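L-lysine 6-monooxygenase (Pseudomonas syringae pv. tomato, PDB 5CQF) probably catalyses the FAD- and NADPH-dependent N6-hydroxylation of L-lysine, an oxidative step of siderophore biosynthesis. Local coordinates at residues A239-T244 and A283-D288; S212-S217 and P287-K292; A31-R36 and R123-H128; A24-A29 and R75-P80. All blocks are in the same frame, centred on the assembly; numbering follows the deposited sequence.

Contact 1. Residues A239-T244 and A283-D288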
loop_
_atom_site.group_PDB
_atom_site.type_symbol
_atom_site.label_atom_id
_atom_site.label_comp_id
_atom_site.label_asym_id
_atom_site.label_seq_id
_atom_site.Cartn_x
_atom_site.Cartn_y
_atom_site.Cartn_z
ATOM N N ALA A 239 -7.377 25.242 8.143
ATOM C CA ALA A 239 -6.315 24.334 8.609
ATOM C C ALA A 239 -5.334 24.061 7.493
ATOM O O ALA A 239 -5.630 24.278 6.298
ATOM C CB ALA A 239 -6.884 23.013 9.132
ATOM N N GLY A 240 -4.151 23.604 7.876
ATOM C CA GLY A 240 -3.108 23.397 6.877
ATOM C C GLY A 240 -3.280 22.167 6.012
ATOM O O GLY A 240 -4.343 21.563 5.931
ATOM N N PHE A 241 -2.178 21.769 5.408
ATOM C CA PHE A 241 -2.143 20.632 4.524
ATOM C C PHE A 241 -2.518 19.323 5.219
ATOM O O PHE A 241 -3.092 18.450 4.580
ATOM C CB PHE A 241 -0.737 20.488 3.928
ATOM C CG PHE A 241 -0.362 21.556 2.941
ATOM C CD1 PHE A 241 -1.142 21.812 1.853
ATOM C CD2 PHE A 241 0.822 22.244 3.076
ATOM C CE1 PHE A 241 -0.773 22.748 0.915
ATOM C CE2 PHE A 241 1.210 23.178 2.135
ATOM C CZ PHE A 241 0.403 23.432 1.047
ATOM N N LYS A 242 -2.230 19.181 6.512
ATOM C CA LYS A 242 -2.474 17.890 7.213
ATOM C C LYS A 242 -3.951 17.551 7.384
ATOM O O LYS A 242 -4.319 16.396 7.671
ATOM C CB LYS A 242 -1.797 17.865 8.587
ATOM C CG LYS A 242 -0.292 17.693 8.503
ATOM C CD LYS A 242 0.400 18.205 9.764
ATOM C CE LYS A 242 1.868 17.786 9.797
ATOM N NZ LYS A 242 2.778 18.920 10.147
ATOM N N LEU A 243 -4.793 18.568 7.233
ATOM C CA LEU A 243 -6.224 18.368 7.309
ATOM C C LEU A 243 -6.953 18.570 5.961
ATOM O O LEU A 243 -8.175 18.538 5.943
ATOM C CB LEU A 243 -6.823 19.230 8.444
ATOM C CG LEU A 243 -6.540 18.697 9.863
ATOM C CD1 LEU A 243 -6.836 19.743 10.940
ATOM C CD2 LEU A 243 -7.323 17.422 10.158
ATOM N N THR A 244 -6.235 18.706 4.840
ATOM C CA THR A 244 -6.913 18.692 3.535
ATOM C C THR A 244 -7.517 17.328 3.197
ATOM O O THR A 244 -7.106 16.280 3.721
ATOM C CB THR A 244 -6.007 19.046 2.332
ATOM O OG1 THR A 244 -5.078 17.970 2.071
ATOM C CG2 THR A 244 -5.313 20.424 2.536
ATOM N N ALA A 283 -11.297 20.861 -0.546
ATOM C CA ALA A 283 -10.150 21.110 -1.423
ATOM C C ALA A 283 -9.148 19.980 -1.178
ATOM O O ALA A 283 -8.683 19.783 -0.050
ATOM C CB ALA A 283 -9.529 22.469 -1.126
ATOM N N GLY A 284 -8.820 19.236 -2.223
ATOM C CA GLY A 284 -8.178 17.941 -2.051
ATOM C C GLY A 284 -6.821 17.883 -2.704
ATOM O O GLY A 284 -6.570 18.545 -3.684
ATOM N N ILE A 285 -5.950 17.068 -2.144
ATOM C CA ILE A 285 -4.591 16.925 -2.622
ATOM C C ILE A 285 -4.290 15.444 -2.825
ATOM O O ILE A 285 -4.646 14.621 -1.970
ATOM C CB ILE A 285 -3.617 17.531 -1.605
ATOM C CG1 ILE A 285 -3.860 19.037 -1.487
ATOM C CG2 ILE A 285 -2.173 17.277 -2.010
ATOM C CD1 ILE A 285 -3.037 19.680 -0.389
ATOM N N ASP A 286 -3.702 15.109 -3.984
ATOM C CA ASP A 286 -3.219 13.740 -4.273
ATOM C C ASP A 286 -2.532 13.225 -3.019
ATOM O O ASP A 286 -1.599 13.885 -2.562
ATOM C CB ASP A 286 -2.212 13.807 -5.438
ATOM C CG ASP A 286 -1.622 12.449 -5.829
ATOM O OD1 ASP A 286 -1.788 11.459 -5.086
ATOM O OD2 ASP A 286 -0.979 12.390 -6.920
ATOM N N PRO A 287 -2.998 12.080 -2.439
ATOM C CA PRO A 287 -2.356 11.549 -1.226
ATOM C C PRO A 287 -0.867 11.273 -1.394
ATOM O O PRO A 287 -0.147 11.393 -0.448
ATOM C CB PRO A 287 -3.138 10.254 -0.908
ATOM C CG PRO A 287 -4.011 9.986 -2.095
ATOM C CD PRO A 287 -4.180 11.290 -2.832
ATOM N N ASP A 288 -0.388 10.943 -2.591
ATOM C CA ASP A 288 1.079 10.772 -2.790
ATOM C C ASP A 288 1.829 12.087 -2.751
ATOM O O ASP A 288 2.993 12.107 -2.359
ATOM C CB ASP A 288 1.425 10.028 -4.086
ATOM C CG ASP A 288 0.789 8.660 -4.155
ATOM O OD1 ASP A 288 0.463 8.075 -3.089
ATOM O OD2 ASP A 288 0.596 8.167 -5.294
#
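Phe241 O is gripped by two donors of one residue, Thr244 N and Thr244 OG1, the latter also lying 3.6 Å from Ile285 CD1 across the contact. The hydroxyl bond, Thr244 OG1 to Phe241 O, spans 3.2 Å with the donor 16° off the carbonyl plane, and together the two bonds close the short 3-10 turn 241-243. The torsion accounts for the hydroxyl's share of the grip: OG1 sits between the backbone N and the carbonyl carbon (chi1 71°), turned back over the turn, while Thr244 CG2 is directed past Ile285 CD1 at 3.8 Å. Ile285 is the apolar partner of both residues. Its CG1 branch extends with chi2 at 174°, and Ile285 CD1 reaches Phe241 CD1 at 3.6 Å, approaching the ring obliquely. Both Phe241 and Thr244 are crossed by the isoleucine at about a right angle, and its CD1 touches both the ring and the threonine. Farther out, Thr244 CB rests 3.7 Å from Ala283 O, a looser contact at a poorly ordered residue. Ala216 and Ser217 of helix 214-226 also touch Phe241, whose ring packs edge-to-face with His236. Beyond Ile285 the chain turns into helix 287-302. Asp286 is its N-cap, and Asp286 OD1 accepts Asp288 N at 2.9 Å from above the carboxylate plane. Backbone bonds tie Ile285 to Gln245 and Gly247, so the contact lies where the loop leading into strand 245-246 meets its parallel partner 284-285, beside a probable Rossmann-type dinucleotide-binding turn.

Contact 2. Residues S212-S217 and P287-K292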
loop_
_atom_site.group_PDB
_atom_site.type_symbol
_atom_site.label_atom_id
_atom_site.label_comp_id
_atom_site.label_asym_id
_atom_site.label_seq_id
_atom_site.Cartn_x
_atom_site.Cartn_y
_atom_site.Cartn_z
ATOM N N SER A 212 -3.907 26.393 0.099
ATOM C CA SER A 212 -4.072 25.088 0.732
ATOM C C SER A 212 -4.308 23.911 -0.222
ATOM O O SER A 212 -4.357 22.776 0.221
ATOM C CB SER A 212 -5.207 25.167 1.757
ATOM O OG SER A 212 -4.912 26.126 2.776
ATOM N N GLY A 213 -4.453 24.170 -1.515
ATOM C CA GLY A 213 -4.657 23.112 -2.502
ATOM C C GLY A 213 -3.383 22.484 -3.062
ATOM O O GLY A 213 -2.262 22.753 -2.603
ATOM N N GLN A 214 -3.560 21.666 -4.094
ATOM C CA GLN A 214 -2.458 20.909 -4.656
ATOM C C GLN A 214 -1.403 21.798 -5.297
ATOM O O GLN A 214 -0.230 21.475 -5.246
ATOM C CB GLN A 214 -2.939 19.848 -5.662
ATOM C CG GLN A 214 -1.796 18.939 -6.107
ATOM C CD GLN A 214 -2.219 17.589 -6.627
ATOM O OE1 GLN A 214 -3.205 16.984 -6.171
ATOM N NE2 GLN A 214 -1.448 17.080 -7.575
ATOM N N SER A 215 -1.792 22.910 -5.889
ATOM C CA SER A 215 -0.806 23.777 -6.514
ATOM C C SER A 215 0.121 24.349 -5.449
ATOM O O SER A 215 1.321 24.451 -5.678
ATOM C CB SER A 215 -1.474 24.903 -7.313
ATOM O OG SER A 215 -2.324 24.355 -8.303
ATOM N N ALA A 216 -0.447 24.700 -4.294
ATOM C CA ALA A 216 0.330 25.151 -3.162
ATOM C C ALA A 216 1.260 24.054 -2.660
ATOM O O ALA A 216 2.413 24.296 -2.340
ATOM C CB ALA A 216 -0.564 25.644 -2.033
ATOM N N SER A 217 0.754 22.850 -2.561
ATOM C CA SER A 217 1.553 21.744 -2.053
ATOM C C SER A 217 2.761 21.492 -2.965
ATOM O O SER A 217 3.913 21.439 -2.520
ATOM C CB SER A 217 0.671 20.507 -1.954
ATOM O OG SER A 217 1.364 19.478 -1.305
ATOM N N PRO A 287 -2.998 12.080 -2.439
ATOM C CA PRO A 287 -2.356 11.549 -1.226
ATOM C C PRO A 287 -0.867 11.273 -1.394
ATOM O O PRO A 287 -0.147 11.393 -0.448
ATOM C CB PRO A 287 -3.138 10.254 -0.908
ATOM C CG PRO A 287 -4.011 9.986 -2.095
ATOM C CD PRO A 287 -4.180 11.290 -2.832
ATOM N N ASP A 288 -0.388 10.943 -2.591
ATOM C CA ASP A 288 1.079 10.772 -2.790
ATOM C C ASP A 288 1.829 12.087 -2.751
ATOM O O ASP A 288 2.993 12.107 -2.359
ATOM C CB ASP A 288 1.425 10.028 -4.086
ATOM C CG ASP A 288 0.789 8.660 -4.155
ATOM O OD1 ASP A 288 0.463 8.075 -3.089
ATOM O OD2 ASP A 288 0.596 8.167 -5.294
ATOM N N GLU A 289 1.181 13.178 -3.145
ATOM C CA GLU A 289 1.800 14.505 -3.031
ATOM C C GLU A 289 1.960 14.927 -1.565
ATOM O O GLU A 289 3.040 15.369 -1.161
ATOM C CB GLU A 289 1.009 15.554 -3.802
ATOM C CG GLU A 289 1.135 15.428 -5.321
ATOM C CD GLU A 289 2.557 15.676 -5.839
ATOM O OE1 GLU A 289 3.245 16.644 -5.385
ATOM O OE2 GLU A 289 2.983 14.897 -6.721
ATOM N N ARG A 290 0.905 14.762 -0.777
ATOM C CA ARG A 290 0.975 14.994 0.664
ATOM C C ARG A 290 2.084 14.165 1.279
ATOM O O ARG A 290 2.863 14.657 2.078
ATOM C CB ARG A 290 -0.341 14.616 1.358
ATOM C CG ARG A 290 -1.389 15.714 1.397
ATOM C CD ARG A 290 -0.903 16.987 2.110
ATOM N NE ARG A 290 -0.432 16.774 3.500
ATOM C CZ ARG A 290 0.787 17.082 3.980
ATOM N NH1 ARG A 290 1.737 17.612 3.202
ATOM N NH2 ARG A 290 1.056 16.849 5.261
ATOM N N GLN A 291 2.123 12.892 0.907
ATOM C CA GLN A 291 3.129 11.988 1.418
ATOM C C GLN A 291 4.528 12.459 1.050
ATOM O O GLN A 291 5.423 12.419 1.870
ATOM C CB GLN A 291 2.847 10.553 0.934
ATOM C CG GLN A 291 3.938 9.505 1.167
ATOM C CD GLN A 291 4.343 9.341 2.629
ATOM O OE1 GLN A 291 3.562 9.639 3.543
ATOM N NE2 GLN A 291 5.586 8.867 2.860
ATOM N N LYS A 292 4.734 12.924 -0.171
ATOM C CA LYS A 292 6.092 13.336 -0.588
ATOM C C LYS A 292 6.553 14.518 0.254
ATOM O O LYS A 292 7.710 14.568 0.731
ATOM C CB LYS A 292 6.147 13.676 -2.087
ATOM C CG LYS A 292 6.552 12.499 -2.963
ATOM C CD LYS A 292 5.863 12.496 -4.322
ATOM C CE LYS A 292 6.482 13.472 -5.301
ATOM N NZ LYS A 292 5.492 13.961 -6.320
#
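The amide of Gln214 and the carboxylate of Glu289 have planes only 15° apart, yet they do not pair: Glu289 CG lies over one face of the Gln214 amide, 3.8 Å from Gln214 NE2. The two side chains cross at about a right angle. At the amide's edges the polar partners are elsewhere, with NE2 bonded to Glu218 OE2 and OE1 accepting Asp286 N, so both ends of the group are satisfied and its rotation is fixed. Gln214 gets there with CG anti to the backbone N (chi1 -173°) and an extended chain. Glu289 instead bends at chi2, which carries its carboxylate toward Lys292 of its own helix. Lys292 NZ forms a salt bridge with Glu289 OE2 at 2.7 Å, arriving from above the carboxylate plane, 41° out of it. One turn along the other helix, Ser217 points toward helix 287-302, but its OG stops 4.4 Å from Glu289 O, a loose approach. The closest backbone pair is Ser217 and Arg290, 7.3 Å between CA atoms, evidence of close packing between the helices. Gly213 is the N-cap of helix 214-226 and, with Ala216, belongs to a GxGxxA pattern after strand 206-210, consistent with the strand-turn-helix of a Rossmann-type dinucleotide-binding fold.

Contact 3. Residues A31-R36 and R123-H128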
loop_
_atom_site.group_PDB
_atom_site.type_symbol
_atom_site.label_atom_id
_atom_site.label_comp_id
_atom_site.label_asym_id
_atom_site.label_seq_id
_atom_site.Cartn_x
_atom_site.Cartn_y
_atom_site.Cartn_z
ATOM N N ALA A 31 -13.326 12.617 -30.143
ATOM C CA ALA A 31 -14.676 12.127 -30.460
ATOM C C ALA A 31 -14.953 12.227 -31.950
ATOM O O ALA A 31 -15.523 11.310 -32.535
ATOM C CB ALA A 31 -15.745 12.888 -29.699
ATOM N N PHE A 32 -14.557 13.337 -32.555
ATOM C CA PHE A 32 -14.789 13.504 -33.992
ATOM C C PHE A 32 -13.957 12.530 -34.789
ATOM O O PHE A 32 -14.482 11.854 -35.681
ATOM C CB PHE A 32 -14.544 14.942 -34.435
ATOM C CG PHE A 32 -15.647 15.869 -34.033
ATOM C CD1 PHE A 32 -16.863 15.813 -34.674
ATOM C CD2 PHE A 32 -15.489 16.742 -32.980
ATOM C CE1 PHE A 32 -17.895 16.629 -34.298
ATOM C CE2 PHE A 32 -16.519 17.572 -32.590
ATOM C CZ PHE A 32 -17.728 17.523 -33.259
ATOM N N GLU A 33 -12.680 12.414 -34.450
ATOM C CA GLU A 33 -11.841 11.447 -35.152
ATOM C C GLU A 33 -12.315 10.009 -34.972
ATOM O O GLU A 33 -12.356 9.282 -35.940
ATOM C CB GLU A 33 -10.372 11.595 -34.772
ATOM C CG GLU A 33 -9.767 12.930 -35.205
ATOM C CD GLU A 33 -9.642 13.085 -36.728
ATOM O OE1 GLU A 33 -9.360 12.069 -37.415
ATOM O OE2 GLU A 33 -9.822 14.222 -37.235
ATOM N N ASP A 34 -12.676 9.583 -33.760
ATOM C CA ASP A 34 -13.270 8.245 -33.588
ATOM C C ASP A 34 -14.393 8.032 -34.600
ATOM O O ASP A 34 -14.477 6.994 -35.238
ATOM C CB ASP A 34 -13.854 8.051 -32.186
ATOM C CG ASP A 34 -12.783 7.757 -31.117
ATOM O OD1 ASP A 34 -11.570 7.668 -31.452
ATOM O OD2 ASP A 34 -13.175 7.626 -29.924
ATOM N N ALA A 35 -15.251 9.033 -34.730
ATOM C CA ALA A 35 -16.411 8.959 -35.604
ATOM C C ALA A 35 -16.032 8.900 -37.105
ATOM O O ALA A 35 -16.521 8.042 -37.843
ATOM C CB ALA A 35 -17.334 10.128 -35.315
ATOM N N ARG A 36 -15.137 9.796 -37.518
ATOM C CA ARG A 36 -14.562 9.811 -38.866
ATOM C C ARG A 36 -13.991 8.445 -39.256
ATOM O O ARG A 36 -14.276 7.923 -40.345
ATOM C CB ARG A 36 -13.453 10.876 -38.950
ATOM C CG ARG A 36 -13.032 11.286 -40.360
ATOM C CD ARG A 36 -11.556 11.670 -40.429
ATOM N NE ARG A 36 -10.689 10.535 -40.076
ATOM C CZ ARG A 36 -10.233 9.598 -40.922
ATOM N NH1 ARG A 36 -10.527 9.621 -42.220
ATOM N NH2 ARG A 36 -9.465 8.620 -40.467
ATOM N N ARG A 123 -0.815 15.030 -31.221
ATOM C CA ARG A 123 -0.135 14.816 -32.519
ATOM C C ARG A 123 -0.930 14.048 -33.549
ATOM O O ARG A 123 -0.569 14.065 -34.708
ATOM C CB ARG A 123 1.146 14.009 -32.333
ATOM C CG ARG A 123 2.363 14.828 -31.999
ATOM C CD ARG A 123 3.593 13.923 -31.963
ATOM N NE ARG A 123 3.830 13.323 -30.640
ATOM C CZ ARG A 123 3.951 12.012 -30.376
ATOM N NH1 ARG A 123 3.844 11.084 -31.341
ATOM N NH2 ARG A 123 4.179 11.620 -29.118
ATOM N N GLN A 124 -1.924 13.282 -33.118
ATOM C CA GLN A 124 -2.697 12.447 -34.021
ATOM C C GLN A 124 -4.003 13.078 -34.413
ATOM O O GLN A 124 -4.595 12.627 -35.381
ATOM C CB GLN A 124 -3.016 11.091 -33.379
ATOM C CG GLN A 124 -1.826 10.184 -33.163
ATOM C CD GLN A 124 -2.231 8.918 -32.467
ATOM O OE1 GLN A 124 -2.754 8.008 -33.093
ATOM N NE2 GLN A 124 -2.020 8.864 -31.152
ATOM N N VAL A 125 -4.470 14.088 -33.670
ATOM C CA VAL A 125 -5.784 14.716 -33.951
ATOM C C VAL A 125 -5.747 16.242 -34.145
ATOM O O VAL A 125 -6.781 16.900 -34.100
ATOM C CB VAL A 125 -6.805 14.402 -32.838
ATOM C CG1 VAL A 125 -6.972 12.907 -32.668
ATOM C CG2 VAL A 125 -6.395 15.026 -31.520
ATOM N N ASP A 126 -4.563 16.794 -34.384
ATOM C CA ASP A 126 -4.395 18.230 -34.465
ATOM C C ASP A 126 -4.389 18.788 -35.892
ATOM O O ASP A 126 -4.096 19.964 -36.073
ATOM C CB ASP A 126 -3.111 18.656 -33.731
ATOM C CG ASP A 126 -1.848 18.190 -34.422
ATOM O OD1 ASP A 126 -1.926 17.439 -35.429
ATOM O OD2 ASP A 126 -0.764 18.564 -33.934
ATOM N N GLY A 127 -4.716 17.970 -36.893
ATOM C CA GLY A 127 -4.798 18.442 -38.293
ATOM C C GLY A 127 -5.745 19.623 -38.561
ATOM O O GLY A 127 -5.733 20.186 -39.644
ATOM N N HIS A 128 -6.598 19.992 -37.607
ATOM C CA HIS A 128 -7.492 21.143 -37.768
ATOM C C HIS A 128 -7.218 22.173 -36.698
ATOM O O HIS A 128 -8.080 22.978 -36.340
ATOM C CB HIS A 128 -8.938 20.693 -37.670
ATOM C CG HIS A 128 -9.307 19.677 -38.692
ATOM N ND1 HIS A 128 -9.322 18.323 -38.420
ATOM C CD2 HIS A 128 -9.659 19.808 -39.996
ATOM C CE1 HIS A 128 -9.661 17.660 -39.517
ATOM N NE2 HIS A 128 -9.885 18.541 -40.480
#
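Glu33 leaves its helix with CG beside the backbone N (chi1 -65°) and then bends at chi2 (-68°), a fold that lays its CG against Val125 while its carboxylate swings toward His128. Glu33 CG lies 3.8 Å from Val125 CG1, and the two side chains run past each other in opposite directions. This aliphatic touch coincides with the closest backbone approach, 7.0 Å between the CA atoms of Glu33 and Val125. At its far end, Glu33 OE2 comes to the edge of the imidazole near the ring plane, 4.1 Å from His128 CE1. Carboxylate and ring are 26° apart, nearly coplanar; Glu33 OE2 is 4.3 Å from His128 ND1, too far for a bond, though a protonated imidazole there would probably be stabilised by the carboxylate. The contact joins helix 23-37, which follows the first strand of the sheet that probably belongs to the FAD-binding Rossmann-type domain, to the end of helix 111-125, where the chain turns into edge strand 129-130. His128 is backbone-bonded to Tyr49 of the neighbouring strand 47-50. Within its own helix Glu33 has a further partner in Arg36, Arg36 NE making a weak salt bridge to Glu33 OE1 at 3.3 Å. Val125 also touches Phe87.

Contact 4. Residues A24-A29 and R75-P80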
loop_
_atom_site.group_PDB
_atom_site.type_symbol
_atom_site.label_atom_id
_atom_site.label_comp_id
_atom_site.label_asym_id
_atom_site.label_seq_id
_atom_site.Cartn_x
_atom_site.Cartn_y
_atom_site.Cartn_z
ATOM N N ALA A 24 -9.113 19.460 -22.929
ATOM C CA ALA A 24 -10.533 19.513 -23.211
ATOM C C ALA A 24 -10.813 19.516 -24.709
ATOM O O ALA A 24 -11.643 18.730 -25.185
ATOM C CB ALA A 24 -11.149 20.732 -22.537
ATOM N N GLY A 25 -10.137 20.389 -25.457
ATOM C CA GLY A 25 -10.316 20.429 -26.922
ATOM C C GLY A 25 -9.780 19.175 -27.605
ATOM O O GLY A 25 -10.286 18.732 -28.643
ATOM N N ILE A 26 -8.733 18.590 -27.047
ATOM C CA ILE A 26 -8.183 17.376 -27.640
ATOM C C ILE A 26 -9.172 16.242 -27.489
ATOM O O ILE A 26 -9.390 15.442 -28.418
ATOM C CB ILE A 26 -6.852 17.027 -27.000
ATOM C CG1 ILE A 26 -5.786 17.998 -27.493
ATOM C CG2 ILE A 26 -6.456 15.611 -27.343
ATOM C CD1 ILE A 26 -4.591 18.096 -26.598
ATOM N N ALA A 27 -9.789 16.194 -26.315
ATOM C CA ALA A 27 -10.792 15.189 -26.034
ATOM C C ALA A 27 -11.917 15.289 -27.007
ATOM O O ALA A 27 -12.411 14.286 -27.441
ATOM C CB ALA A 27 -11.333 15.348 -24.624
ATOM N N LEU A 28 -12.358 16.517 -27.300
ATOM C CA LEU A 28 -13.418 16.755 -28.283
ATOM C C LEU A 28 -13.018 16.323 -29.669
ATOM O O LEU A 28 -13.805 15.677 -30.345
ATOM C CB LEU A 28 -13.787 18.230 -28.322
ATOM C CG LEU A 28 -14.934 18.583 -29.233
ATOM C CD1 LEU A 28 -16.251 18.001 -28.752
ATOM C CD2 LEU A 28 -14.987 20.094 -29.312
ATOM N N ALA A 29 -11.826 16.703 -30.110
ATOM C CA ALA A 29 -11.313 16.211 -31.406
ATOM C C ALA A 29 -11.254 14.705 -31.463
ATOM O O ALA A 29 -11.562 14.123 -32.501
ATOM C CB ALA A 29 -9.943 16.784 -31.711
ATOM N N ARG A 75 -9.252 6.204 -16.849
ATOM C CA ARG A 75 -9.841 7.522 -16.794
ATOM C C ARG A 75 -8.909 8.482 -17.530
ATOM O O ARG A 75 -8.323 9.405 -16.932
ATOM C CB ARG A 75 -10.102 7.897 -15.344
ATOM C CG ARG A 75 -11.060 6.869 -14.739
ATOM C CD ARG A 75 -11.539 7.148 -13.308
ATOM N NE ARG A 75 -12.041 8.495 -13.194
ATOM C CZ ARG A 75 -11.771 9.329 -12.187
ATOM N NH1 ARG A 75 -10.986 8.949 -11.174
ATOM N NH2 ARG A 75 -12.290 10.557 -12.225
ATOM N N ASP A 76 -8.815 8.223 -18.840
ATOM C CA ASP A 76 -7.978 8.921 -19.799
ATOM C C ASP A 76 -8.866 9.824 -20.649
ATOM O O ASP A 76 -10.008 10.083 -20.258
ATOM C CB ASP A 76 -7.172 7.907 -20.651
ATOM C CG ASP A 76 -8.036 6.995 -21.549
ATOM O OD1 ASP A 76 -9.150 7.344 -21.936
ATOM O OD2 ASP A 76 -7.580 5.880 -21.874
ATOM N N LEU A 77 -8.370 10.292 -21.809
ATOM C CA LEU A 77 -9.108 11.270 -22.626
ATOM C C LEU A 77 -10.202 10.691 -23.466
ATOM O O LEU A 77 -10.942 11.471 -24.080
ATOM C CB LEU A 77 -8.180 12.047 -23.569
ATOM C CG LEU A 77 -7.337 13.113 -22.902
ATOM C CD1 LEU A 77 -6.288 13.602 -23.878
ATOM C CD2 LEU A 77 -8.166 14.287 -22.366
ATOM N N VAL A 78 -10.307 9.359 -23.555
ATOM C CA VAL A 78 -11.319 8.745 -24.468
ATOM C C VAL A 78 -12.084 7.565 -23.958
ATOM O O VAL A 78 -13.239 7.399 -24.309
ATOM C CB VAL A 78 -10.701 8.319 -25.819
ATOM C CG1 VAL A 78 -10.125 9.531 -26.501
ATOM C CG2 VAL A 78 -9.618 7.254 -25.645
ATOM N N THR A 79 -11.430 6.744 -23.150
ATOM C CA THR A 79 -11.931 5.431 -22.763
ATOM C C THR A 79 -13.282 5.486 -22.061
ATOM O O THR A 79 -14.100 4.620 -22.300
ATOM C CB THR A 79 -10.883 4.715 -21.890
ATOM O OG1 THR A 79 -9.734 4.403 -22.671
ATOM C CG2 THR A 79 -11.431 3.445 -21.230
ATOM N N PRO A 80 -13.527 6.478 -21.160
ATOM C CA PRO A 80 -14.833 6.423 -20.464
ATOM C C PRO A 80 -15.984 6.657 -21.400
ATOM O O PRO A 80 -17.098 6.234 -21.113
ATOM C CB PRO A 80 -14.743 7.532 -19.390
ATOM C CG PRO A 80 -13.306 7.833 -19.244
ATOM C CD PRO A 80 -12.656 7.518 -20.590
HETATM O O HOH W 1 -12.653 11.964 -25.983
#
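Helix 23-37, the helix that follows strand 16-19, packs here on the loop 75-80 through Ile26, Ala27 and Leu77. Leu77 serves both helix residues, one methyl to each: Leu77 CD1 lies 4.0 Å from Ile26 CG2, and Leu77 CD2 reaches Ala27 CB at the same 4.0 Å. The small alanine lets the loop come close, the CA atoms of Ala27 and Leu77 being 5.5 Å apart. Ala27 CB also lies 3.9 Å from Leu77 O. A water spans the polar side of this apolar patch, donating to Ala27 O at 2.8 Å and to Leu77 O at 2.6 Å, so both buried carbonyls are bridged across the contact. Gly25, one residue before Ile26, belongs to a GxGxxG pattern after strand 16-19, consistent with a Rossmann-type dinucleotide-binding fold. The loop's shape is set by Asp76, in which OD1 accepts two backbone N-H groups: Val78 N, making an Asx turn, from 36° above the carboxylate plane, and Thr79 N at 2.7 Å and an angle of 169° through the syn lone pair. Asp76 OD2 accepts Thr79 OG1 at 2.7 Å and, from outside the loop, Phe89 N. Val121 and Ser122 of helix 111-125 touch Ile26, and Leu118 touches Leu77.

Overall arrangement
The four contacts form two groups. Contacts 1 and 2, their centres 6 Å apart, touch and share Pro287 and Asp288 at the start of helix 287-302. Contacts 3 and 4, centres about 11 Å apart, share helix 23-37, Val125 CG2 lying 4.0 Å from Ala29 CB. The groups do not touch: contacts 2 and 4 are about 11 Å apart at their nearest atoms, and contacts 1 and 3 lie on opposite sides of the chain's centre. Contacts 1, 2 and 4 are buried, the first and last chiefly apolar, contact 2 with a polar amide held by outside partners. Contact 3, partly exposed, combines an aliphatic touch with a loose carboxylate-imidazole approach, and contact 4 alone bridges its segments through a water.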